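Local coordinates for molybdenum ABC transporter, periplasmic molybdenum-binding protein (Vibrio cholerae, PDB 4RXL), which binds tungstate and probably captures molybdate or tungstate in the periplasm for delivery to an ABC importer, at residues T5-A11 and A51-I57. Numbering follows the deposited sequence.
Sequences TLHIYAA and APADLFI. With WO4 (tungstate(VI)ion), chain B.
Strands 6-11 and 55-57 run side by side in parallel, their axes 4.7 Å apart and 10° from alignment, with Tyr-9 N donating to Leu-55 O, Ile-57 N to Tyr-9 O and Ala-11 N to Ile-57 O. They are neighbours in the sheet of one lobe of this ModA-family periplasmic binding protein, where strand 33-38 flanks 6-11 on its other edge and helix 40-49 packs against Tyr-9 and Phe-56 through Leu-43. Just before strand 55-57 the pairing changes character: His-7 O accepts from both Asp-54 N and Leu-55 N, while Asp-54 returns the bond through its side chain. Asp-54 turns its CG beside its own backbone N (chi1 -64°), which sets Asp-54 OD2 2.8 Å from His-7 N in a nearly straight bond to the anti lone pair of that oxygen. Asp-54 OD1 takes a salt bridge from Lys-205 and a hydrogen bond from Asn-203, so both oxygens of this buried carboxylate are held, which should restrict its rotation. Leu-6 CD2 lies 3.7 Å from Asp-54 CG, the side chains crossing at about a right angle. On the Tyr-9 side of the sheet, Ala-53 CB sits over the phenol face, 4.0 Å from the ring centroid, a CH-pi contact, and one water bridges Tyr-9 OH and Pro-52 O. On the other side Ile-8 CG1 meets Leu-55 CD1 at 4.0 Å, the two side chains running alongside each other. Strand 6-11 ends in the anion pocket, where Ala-11 CB approaches tungstate O4 to 3.3 Å.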
loop_
_atom_site.group_PDB
_atom_site.type_symbol
_atom_site.label_atom_id
_atom_site.label_comp_id
_atom_site.label_asym_id
_atom_site.label_seq_id
_atom_site.Cartn_x
_atom_site.Cartn_y
_atom_site.Cartn_z
ATOM N N THR A 5 -7.146 25.235 -2.193
ATOM C CA THR A 5 -7.172 23.878 -1.534
ATOM C C THR A 5 -6.935 22.682 -2.488
ATOM O O THR A 5 -7.790 22.367 -3.323
ATOM C CB THR A 5 -8.518 23.631 -0.803
ATOM O OG1 THR A 5 -9.601 23.728 -1.734
ATOM C CG2 THR A 5 -8.737 24.641 0.309
ATOM N N LEU A 6 -5.793 22.004 -2.339
ATOM C CA LEU A 6 -5.510 20.767 -3.099
ATOM C C LEU A 6 -5.920 19.512 -2.325
ATOM O O LEU A 6 -5.585 19.375 -1.155
ATOM C CB LEU A 6 -4.033 20.612 -3.458
ATOM C CG LEU A 6 -3.447 21.424 -4.615
ATOM C CD1 LEU A 6 -2.130 20.790 -5.029
ATOM C CD2 LEU A 6 -4.382 21.524 -5.814
ATOM N N HIS A 7 -6.605 18.592 -3.003
ATOM C CA HIS A 7 -7.070 17.338 -2.431
ATOM C C HIS A 7 -6.271 16.168 -2.968
ATOM O O HIS A 7 -6.255 15.909 -4.156
ATOM C CB HIS A 7 -8.519 17.116 -2.816
ATOM C CG HIS A 7 -9.462 18.084 -2.187
ATOM N ND1 HIS A 7 -10.078 17.832 -0.980
ATOM C CD2 HIS A 7 -9.912 19.288 -2.598
ATOM C CE1 HIS A 7 -10.859 18.849 -0.671
ATOM N NE2 HIS A 7 -10.772 19.748 -1.633
ATOM N N ILE A 8 -5.582 15.485 -2.074
ATOM C CA ILE A 8 -4.737 14.371 -2.404
ATOM C C ILE A 8 -5.374 13.092 -1.870
ATOM O O ILE A 8 -5.596 12.945 -0.663
ATOM C CB ILE A 8 -3.337 14.537 -1.797
ATOM C CG1 ILE A 8 -2.655 15.772 -2.358
ATOM C CG2 ILE A 8 -2.508 13.286 -2.074
ATOM C CD1 ILE A 8 -1.459 16.209 -1.550
ATOM N N TYR A 9 -5.639 12.161 -2.768
ATOM C CA TYR A 9 -6.174 10.845 -2.415
ATOM C C TYR A 9 -5.029 9.869 -2.510
ATOM O O TYR A 9 -4.411 9.783 -3.566
ATOM C CB TYR A 9 -7.276 10.474 -3.414
ATOM C CG TYR A 9 -8.656 11.012 -3.089
ATOM C CD1 TYR A 9 -8.863 12.352 -2.851
ATOM C CD2 TYR A 9 -9.754 10.158 -3.027
ATOM C CE1 TYR A 9 -10.111 12.868 -2.504
ATOM C CE2 TYR A 9 -11.009 10.643 -2.722
ATOM C CZ TYR A 9 -11.188 11.986 -2.469
ATOM O OH TYR A 9 -12.450 12.441 -2.158
ATOM N N ALA A 10 -4.699 9.121 -1.454
ATOM C CA ALA A 10 -3.529 8.253 -1.467
ATOM C C ALA A 10 -3.791 6.936 -0.764
ATOM O O ALA A 10 -4.385 6.903 0.315
ATOM C CB ALA A 10 -2.342 8.929 -0.818
ATOM N N ALA A 11 -3.275 5.857 -1.356
ATOM C CA ALA A 11 -3.258 4.552 -0.733
ATOM C C ALA A 11 -2.851 4.633 0.741
ATOM O O ALA A 11 -1.918 5.360 1.129
ATOM C CB ALA A 11 -2.269 3.673 -1.464
ATOM N N ALA A 51 -15.773 12.548 -6.745
ATOM C CA ALA A 51 -15.122 13.117 -5.554
ATOM C C ALA A 51 -14.065 14.126 -5.969
ATOM O O ALA A 51 -13.296 13.848 -6.888
ATOM C CB ALA A 51 -14.492 12.033 -4.722
ATOM N N PRO A 52 -14.017 15.299 -5.296
ATOM C CA PRO A 52 -12.981 16.269 -5.668
ATOM C C PRO A 52 -11.624 15.738 -5.255
ATOM O O PRO A 52 -11.385 15.342 -4.096
ATOM C CB PRO A 52 -13.354 17.540 -4.890
ATOM C CG PRO A 52 -14.738 17.320 -4.396
ATOM C CD PRO A 52 -14.917 15.839 -4.260
ATOM N N ALA A 53 -10.764 15.645 -6.235
ATOM C CA ALA A 53 -9.476 15.057 -6.038
ATOM C C ALA A 53 -8.603 15.693 -7.082
ATOM O O ALA A 53 -8.986 15.778 -8.238
ATOM C CB ALA A 53 -9.531 13.558 -6.225
ATOM N N ASP A 54 -7.473 16.220 -6.651
ATOM C CA ASP A 54 -6.515 16.833 -7.563
ATOM C C ASP A 54 -5.424 15.853 -7.942
ATOM O O ASP A 54 -4.929 15.876 -9.057
ATOM C CB ASP A 54 -5.943 18.094 -6.931
ATOM C CG ASP A 54 -7.019 19.161 -6.702
ATOM O OD1 ASP A 54 -7.484 19.765 -7.699
ATOM O OD2 ASP A 54 -7.426 19.396 -5.531
ATOM N N LEU A 55 -5.054 15.010 -7.002
ATOM C CA LEU A 55 -3.972 14.030 -7.163
ATOM C C LEU A 55 -4.393 12.722 -6.569
ATOM O O LEU A 55 -5.093 12.704 -5.534
ATOM C CB LEU A 55 -2.707 14.469 -6.410
ATOM C CG LEU A 55 -1.974 15.756 -6.788
ATOM C CD1 LEU A 55 -0.794 15.932 -5.849
ATOM C CD2 LEU A 55 -1.520 15.696 -8.226
ATOM N N PHE A 56 -3.908 11.647 -7.172
ATOM C CA PHE A 56 -4.149 10.281 -6.704
ATOM C C PHE A 56 -2.883 9.454 -6.692
ATOM O O PHE A 56 -2.197 9.365 -7.676
ATOM C CB PHE A 56 -5.190 9.615 -7.612
ATOM C CG PHE A 56 -5.490 8.148 -7.280
ATOM C CD1 PHE A 56 -5.739 7.699 -5.990
ATOM C CD2 PHE A 56 -5.556 7.224 -8.297
ATOM C CE1 PHE A 56 -6.062 6.360 -5.757
ATOM C CE2 PHE A 56 -5.840 5.893 -8.052
ATOM C CZ PHE A 56 -6.117 5.468 -6.789
ATOM N N ILE A 57 -2.553 8.858 -5.564
ATOM C CA ILE A 57 -1.425 7.932 -5.471
ATOM C C ILE A 57 -1.993 6.558 -5.182
ATOM O O ILE A 57 -2.603 6.324 -4.144
ATOM C CB ILE A 57 -0.441 8.333 -4.345
ATOM C CG1 ILE A 57 0.152 9.722 -4.650
ATOM C CG2 ILE A 57 0.653 7.278 -4.134
ATOM C CD1 ILE A 57 0.962 10.296 -3.495
HETATM W W WO4 B . -3.264 -0.123 -0.051
HETATM O O1 WO4 B . -4.432 -0.390 1.565
HETATM O O2 WO4 B . -2.516 -1.838 -0.877
HETATM O O3 WO4 B . -4.345 0.863 -1.497
HETATM O O4 WO4 B . -1.621 1.016 0.464
HETATM O O HOH W 1 -12.484 14.872 -1.739
#